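Local atomic coordinates of aromatic amino acid exporter YddG (Starkeya novella, PDB entry 5I20), a protein that transports a broad range of amino acids, including threonine, methionine, lysine and glutamate, across the bacterial inner membrane as a member of the drug/metabolite transporter superfamily. Residues T39-G44 with V221-Y226; T178-A182 with F225-I230. All coordinates share one frame; numbering follows the deposited sequence.

Contact 1 (T39-G44 with V221-Y226)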
loop_
_atom_site.group_PDB
_atom_site.type_symbol
_atom_site.label_atom_id
_atom_site.label_comp_id
_atom_site.label_asym_id
_atom_site.label_seq_id
_atom_site.Cartn_x
_atom_site.Cartn_y
_atom_site.Cartn_z
ATOM N N THR A 39 -14.653 -4.232 -2.927
ATOM C CA THR A 39 -13.410 -4.436 -3.668
ATOM C C THR A 39 -12.587 -5.621 -3.152
ATOM O O THR A 39 -11.890 -6.276 -3.928
ATOM C CB THR A 39 -12.532 -3.166 -3.644
ATOM O OG1 THR A 39 -12.427 -2.675 -2.302
ATOM C CG2 THR A 39 -13.142 -2.087 -4.525
ATOM N N PHE A 40 -12.669 -5.902 -1.856
ATOM C CA PHE A 40 -11.905 -7.010 -1.288
ATOM C C PHE A 40 -12.596 -8.351 -1.500
ATOM O O PHE A 40 -11.942 -9.394 -1.505
ATOM C CB PHE A 40 -11.636 -6.777 0.200
ATOM C CG PHE A 40 -10.359 -6.035 0.464
ATOM C CD1 PHE A 40 -10.319 -4.653 0.400
ATOM C CD2 PHE A 40 -9.194 -6.721 0.755
ATOM C CE1 PHE A 40 -9.143 -3.969 0.635
ATOM C CE2 PHE A 40 -8.015 -6.043 0.989
ATOM C CZ PHE A 40 -7.991 -4.666 0.928
ATOM N N THR A 41 -13.915 -8.326 -1.671
ATOM C CA THR A 41 -14.634 -9.526 -2.078
ATOM C C THR A 41 -14.198 -9.892 -3.492
ATOM O O THR A 41 -13.908 -11.051 -3.781
ATOM C CB THR A 41 -16.163 -9.335 -2.028
ATOM O OG1 THR A 41 -16.569 -9.103 -0.674
ATOM C CG2 THR A 41 -16.876 -10.569 -2.553
ATOM N N ILE A 42 -14.135 -8.891 -4.366
ATOM C CA ILE A 42 -13.657 -9.094 -5.728
ATOM C C ILE A 42 -12.190 -9.511 -5.707
ATOM O O ILE A 42 -11.781 -10.421 -6.426
ATOM C CB ILE A 42 -13.830 -7.823 -6.588
ATOM C CG1 ILE A 42 -15.314 -7.462 -6.704
ATOM C CG2 ILE A 42 -13.224 -8.019 -7.973
ATOM C CD1 ILE A 42 -15.582 -6.154 -7.422
ATOM N N GLY A 43 -11.409 -8.852 -4.859
ATOM C CA GLY A 43 -10.002 -9.166 -4.706
ATOM C C GLY A 43 -9.755 -10.581 -4.229
ATOM O O GLY A 43 -8.899 -11.287 -4.767
ATOM N N GLY A 44 -10.505 -10.997 -3.214
ATOM C CA GLY A 44 -10.409 -12.354 -2.711
ATOM C C GLY A 44 -10.864 -13.359 -3.749
ATOM O O GLY A 44 -10.361 -14.479 -3.804
ATOM N N VAL A 221 -6.150 -4.618 -5.625
ATOM C CA VAL A 221 -6.492 -5.552 -4.559
ATOM C C VAL A 221 -6.310 -6.999 -5.011
ATOM O O VAL A 221 -5.536 -7.753 -4.419
ATOM C CB VAL A 221 -7.944 -5.355 -4.072
ATOM C CG1 VAL A 221 -8.320 -6.444 -3.084
ATOM C CG2 VAL A 221 -8.120 -3.979 -3.446
ATOM N N GLY A 222 -7.018 -7.374 -6.072
ATOM C CA GLY A 222 -7.040 -8.748 -6.543
ATOM C C GLY A 222 -5.739 -9.275 -7.114
ATOM O O GLY A 222 -5.608 -10.470 -7.369
ATOM N N ILE A 223 -4.777 -8.388 -7.329
ATOM C CA ILE A 223 -3.470 -8.806 -7.815
ATOM C C ILE A 223 -2.368 -8.238 -6.928
ATOM O O ILE A 223 -1.414 -8.936 -6.583
ATOM C CB ILE A 223 -3.240 -8.370 -9.276
ATOM C CG1 ILE A 223 -4.221 -9.086 -10.208
ATOM C CG2 ILE A 223 -1.813 -8.666 -9.705
ATOM C CD1 ILE A 223 -4.107 -8.657 -11.653
ATOM N N ALA A 224 -2.524 -6.974 -6.544
ATOM C CA ALA A 224 -1.500 -6.249 -5.802
ATOM C C ALA A 224 -1.135 -6.904 -4.470
ATOM O O ALA A 224 0.034 -6.958 -4.111
ATOM C CB ALA A 224 -1.941 -4.820 -5.573
ATOM N N PHE A 225 -2.120 -7.404 -3.735
ATOM C CA PHE A 225 -1.824 -8.004 -2.438
ATOM C C PHE A 225 -1.127 -9.352 -2.588
ATOM O O PHE A 225 -0.320 -9.737 -1.742
ATOM C CB PHE A 225 -3.096 -8.146 -1.601
ATOM C CG PHE A 225 -3.597 -6.841 -1.056
ATOM C CD1 PHE A 225 -2.916 -6.195 -0.037
ATOM C CD2 PHE A 225 -4.736 -6.249 -1.573
ATOM C CE1 PHE A 225 -3.366 -4.987 0.461
ATOM C CE2 PHE A 225 -5.193 -5.043 -1.078
ATOM C CZ PHE A 225 -4.507 -4.410 -0.060
ATOM N N TYR A 226 -1.424 -10.061 -3.669
ATOM C CA TYR A 226 -0.781 -11.347 -3.912
ATOM C C TYR A 226 0.639 -11.153 -4.429
ATOM O O TYR A 226 1.552 -11.877 -4.037
ATOM C CB TYR A 226 -1.599 -12.182 -4.898
ATOM C CG TYR A 226 -3.034 -12.365 -4.465
ATOM C CD1 TYR A 226 -3.409 -13.434 -3.658
ATOM C CD2 TYR A 226 -4.014 -11.460 -4.850
ATOM C CE1 TYR A 226 -4.721 -13.598 -3.257
ATOM C CE2 TYR A 226 -5.326 -11.616 -4.452
ATOM C CZ TYR A 226 -5.673 -12.686 -3.655
ATOM O OH TYR A 226 -6.980 -12.839 -3.261
#
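The break around Gly222 in a transmembrane helix, between helices 209-221 and 224-234, is packed against Gly43 of helix 32-53. The alpha carbons of Gly43 and Gly222 lie 3.5 Å apart, an approach possible because neither residue has a side chain. On Gly43 a beta carbon would run straight into Val221, whose CG1 sits 3.6 Å from the CA of Gly43. That methyl is placed by a first torsion that sets CG1 anti to the backbone N of Val221 (chi1 173°). It also lies over one face of the Phe40 ring as a CH-pi contact, 4.0 Å from the centroid and displaced toward the rim at CD2. Helix 32-53 lies in the first EamA-like family region and the broken helix in the second, so the junction ties the two together in this DMT-superfamily transporter. Beyond Val221, the CZ of Phe40 reaches the CE2 of Phe225 at 3.5 Å; the two rings meet obliquely, their planes 41° apart. Leu75 of helix 65-88 touches both phenylalanines. The one hydrogen bond across the junction runs from the OH of Tyr226 to the carbonyl O of Gly43, 2.9 Å long. Its donor stands above the carbonyl plane, 38° out of it. A phenylalanine in place of Tyr226 would keep the ring but would probably leave the Gly43 carbonyl without this donor and these two segments without this polar tie. The same hydroxyl oxygen lies 3.5 Å from the CA of Gly44, while the CA of Gly222 is at the edge of the tyrosine ring, in its plane.

Contact 2 (T178-A182 with F225-I230)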
loop_
_atom_site.group_PDB
_atom_site.type_symbol
_atom_site.label_atom_id
_atom_site.label_comp_id
_atom_site.label_asym_id
_atom_site.label_seq_id
_atom_site.Cartn_x
_atom_site.Cartn_y
_atom_site.Cartn_z
ATOM N N THR A 178 0.551 -18.118 -1.242
ATOM C CA THR A 178 0.090 -16.780 -1.600
ATOM C C THR A 178 -1.431 -16.697 -1.658
ATOM O O THR A 178 -2.021 -15.684 -1.282
ATOM C CB THR A 178 0.672 -16.341 -2.960
ATOM O OG1 THR A 178 2.101 -16.403 -2.910
ATOM C CG2 THR A 178 0.246 -14.921 -3.300
ATOM N N GLU A 179 -2.062 -17.777 -2.110
ATOM C CA GLU A 179 -3.513 -17.815 -2.279
ATOM C C GLU A 179 -4.269 -17.635 -0.962
ATOM O O GLU A 179 -5.473 -17.383 -0.964
ATOM C CB GLU A 179 -3.940 -19.128 -2.946
ATOM C CG GLU A 179 -2.885 -20.227 -2.924
ATOM C CD GLU A 179 -1.874 -20.096 -4.051
ATOM O OE1 GLU A 179 -2.270 -19.708 -5.171
ATOM O OE2 GLU A 179 -0.680 -20.376 -3.813
ATOM N N VAL A 180 -3.560 -17.763 0.156
ATOM C CA VAL A 180 -4.162 -17.588 1.474
ATOM C C VAL A 180 -4.618 -16.136 1.674
ATOM O O VAL A 180 -5.579 -15.875 2.403
ATOM C CB VAL A 180 -3.178 -18.015 2.590
ATOM C CG1 VAL A 180 -3.748 -17.722 3.973
ATOM C CG2 VAL A 180 -2.855 -19.498 2.458
ATOM N N VAL A 181 -3.946 -15.206 0.994
ATOM C CA VAL A 181 -4.305 -13.784 1.018
ATOM C C VAL A 181 -5.771 -13.565 0.629
ATOM O O VAL A 181 -6.425 -12.644 1.124
ATOM C CB VAL A 181 -3.381 -12.964 0.080
ATOM C CG1 VAL A 181 -3.908 -11.548 -0.123
ATOM C CG2 VAL A 181 -1.962 -12.929 0.637
ATOM N N ALA A 182 -6.287 -14.425 -0.245
ATOM C CA ALA A 182 -7.702 -14.406 -0.601
ATOM C C ALA A 182 -8.572 -14.548 0.644
ATOM O O ALA A 182 -9.611 -13.901 0.765
ATOM C CB ALA A 182 -8.015 -15.510 -1.601
ATOM N N PHE A 225 -2.120 -7.404 -3.735
ATOM C CA PHE A 225 -1.824 -8.004 -2.438
ATOM C C PHE A 225 -1.127 -9.352 -2.588
ATOM O O PHE A 225 -0.320 -9.737 -1.742
ATOM C CB PHE A 225 -3.096 -8.146 -1.601
ATOM C CG PHE A 225 -3.597 -6.841 -1.056
ATOM C CD1 PHE A 225 -2.916 -6.195 -0.037
ATOM C CD2 PHE A 225 -4.736 -6.249 -1.573
ATOM C CE1 PHE A 225 -3.366 -4.987 0.461
ATOM C CE2 PHE A 225 -5.193 -5.043 -1.078
ATOM C CZ PHE A 225 -4.507 -4.410 -0.060
ATOM N N TYR A 226 -1.424 -10.061 -3.669
ATOM C CA TYR A 226 -0.781 -11.347 -3.912
ATOM C C TYR A 226 0.639 -11.153 -4.429
ATOM O O TYR A 226 1.552 -11.877 -4.037
ATOM C CB TYR A 226 -1.599 -12.182 -4.898
ATOM C CG TYR A 226 -3.034 -12.365 -4.465
ATOM C CD1 TYR A 226 -3.409 -13.434 -3.658
ATOM C CD2 TYR A 226 -4.014 -11.460 -4.850
ATOM C CE1 TYR A 226 -4.721 -13.598 -3.257
ATOM C CE2 TYR A 226 -5.326 -11.616 -4.452
ATOM C CZ TYR A 226 -5.673 -12.686 -3.655
ATOM O OH TYR A 226 -6.980 -12.839 -3.261
ATOM N N THR A 227 0.824 -10.168 -5.302
ATOM C CA THR A 227 2.140 -9.900 -5.869
ATOM C C THR A 227 3.039 -9.220 -4.832
ATOM O O THR A 227 4.263 -9.299 -4.909
ATOM C CB THR A 227 2.031 -9.035 -7.149
ATOM O OG1 THR A 227 3.319 -8.882 -7.749
ATOM C CG2 THR A 227 1.494 -7.673 -6.833
ATOM N N TRP A 228 2.420 -8.565 -3.854
ATOM C CA TRP A 228 3.145 -7.961 -2.741
ATOM C C TRP A 228 3.561 -9.048 -1.755
ATOM O O TRP A 228 4.655 -9.012 -1.189
ATOM C CB TRP A 228 2.277 -6.903 -2.055
ATOM C CG TRP A 228 2.935 -6.157 -0.932
ATOM C CD1 TRP A 228 2.660 -6.278 0.400
ATOM C CD2 TRP A 228 3.958 -5.159 -1.043
ATOM N NE1 TRP A 228 3.453 -5.424 1.125
ATOM C CE2 TRP A 228 4.257 -4.725 0.266
ATOM C CE3 TRP A 228 4.652 -4.594 -2.116
ATOM C CZ2 TRP A 228 5.220 -3.753 0.526
ATOM C CZ3 TRP A 228 5.608 -3.629 -1.854
ATOM C CH2 TRP A 228 5.884 -3.220 -0.544
ATOM N N ASP A 229 2.677 -10.022 -1.568
ATOM C CA ASP A 229 2.960 -11.167 -0.712
ATOM C C ASP A 229 4.177 -11.933 -1.226
ATOM O O ASP A 229 5.031 -12.354 -0.442
ATOM C CB ASP A 229 1.741 -12.089 -0.628
ATOM C CG ASP A 229 1.893 -13.163 0.429
ATOM O OD1 ASP A 229 1.828 -12.832 1.630
ATOM O OD2 ASP A 229 2.062 -14.343 0.059
ATOM N N ILE A 230 4.257 -12.099 -2.543
ATOM C CA ILE A 230 5.388 -12.783 -3.164
ATOM C C ILE A 230 6.694 -12.021 -2.936
ATOM O O ILE A 230 7.709 -12.611 -2.564
ATOM C CB ILE A 230 5.166 -12.977 -4.677
ATOM C CG1 ILE A 230 4.020 -13.962 -4.919
ATOM C CG2 ILE A 230 6.443 -13.469 -5.350
ATOM C CD1 ILE A 230 3.746 -14.243 -6.383
#
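Val181 and Tyr226 set the geometry, the valine lying across the tyrosine ring at a slant. Its CG1 stands over one face, 4.1 Å from the centroid and 20° off the normal, a CH-pi contact offset toward the rim; the same methyl also touches the CB of Phe225 at 3.8 Å. CG1 takes this place because it is anti to the backbone N of Val181 (chi1 169°), which turns CG2 toward the carboxylate of Asp229. At the ring's edge, in its plane, lies CG2 of Thr178, 3.4 Å from the backbone O of Tyr226. Farther along the ring, the CA of Ala182 packs 3.2 Å from the phenolic OH of Tyr226, which is spent on its bond to Gly43. Thr178 and Asp229 run past each other in opposite directions, with OG1 of Thr178 3.6 Å from OD2 of Asp229, and no hydrogen bond crosses the contact. The carboxylate instead forms a salt bridge with Lys233, one turn on in the same helix. The contact thus joins the start of helix 181-199 to helix 224-234, which also meets helix 3-17 through Thr227 and Ile230 and helix 65-88 through Phe225.

How the contacts relate
Contacts 1 and 2 illustrate how one short helix can serve two neighbours, for both draw on helix 224-234 and share Phe225 and Tyr226. Their centres are about 9 Å apart, and they also touch directly where the O of Gly44 meets the CB of Ala182 at 3.4 Å. Tyr226 gives its hydroxyl proton to Gly43 in contact 1, while contact 2 packs Val181 on a ring face and Ala182 against the hydroxyl, linking helices 32-53 and 181-199. The side chain of Phe225 lies about 4 Å from a bound monoolein molecule. At the centre of the basket-shaped YddG molecule is a large cavity that binds its varied substrates.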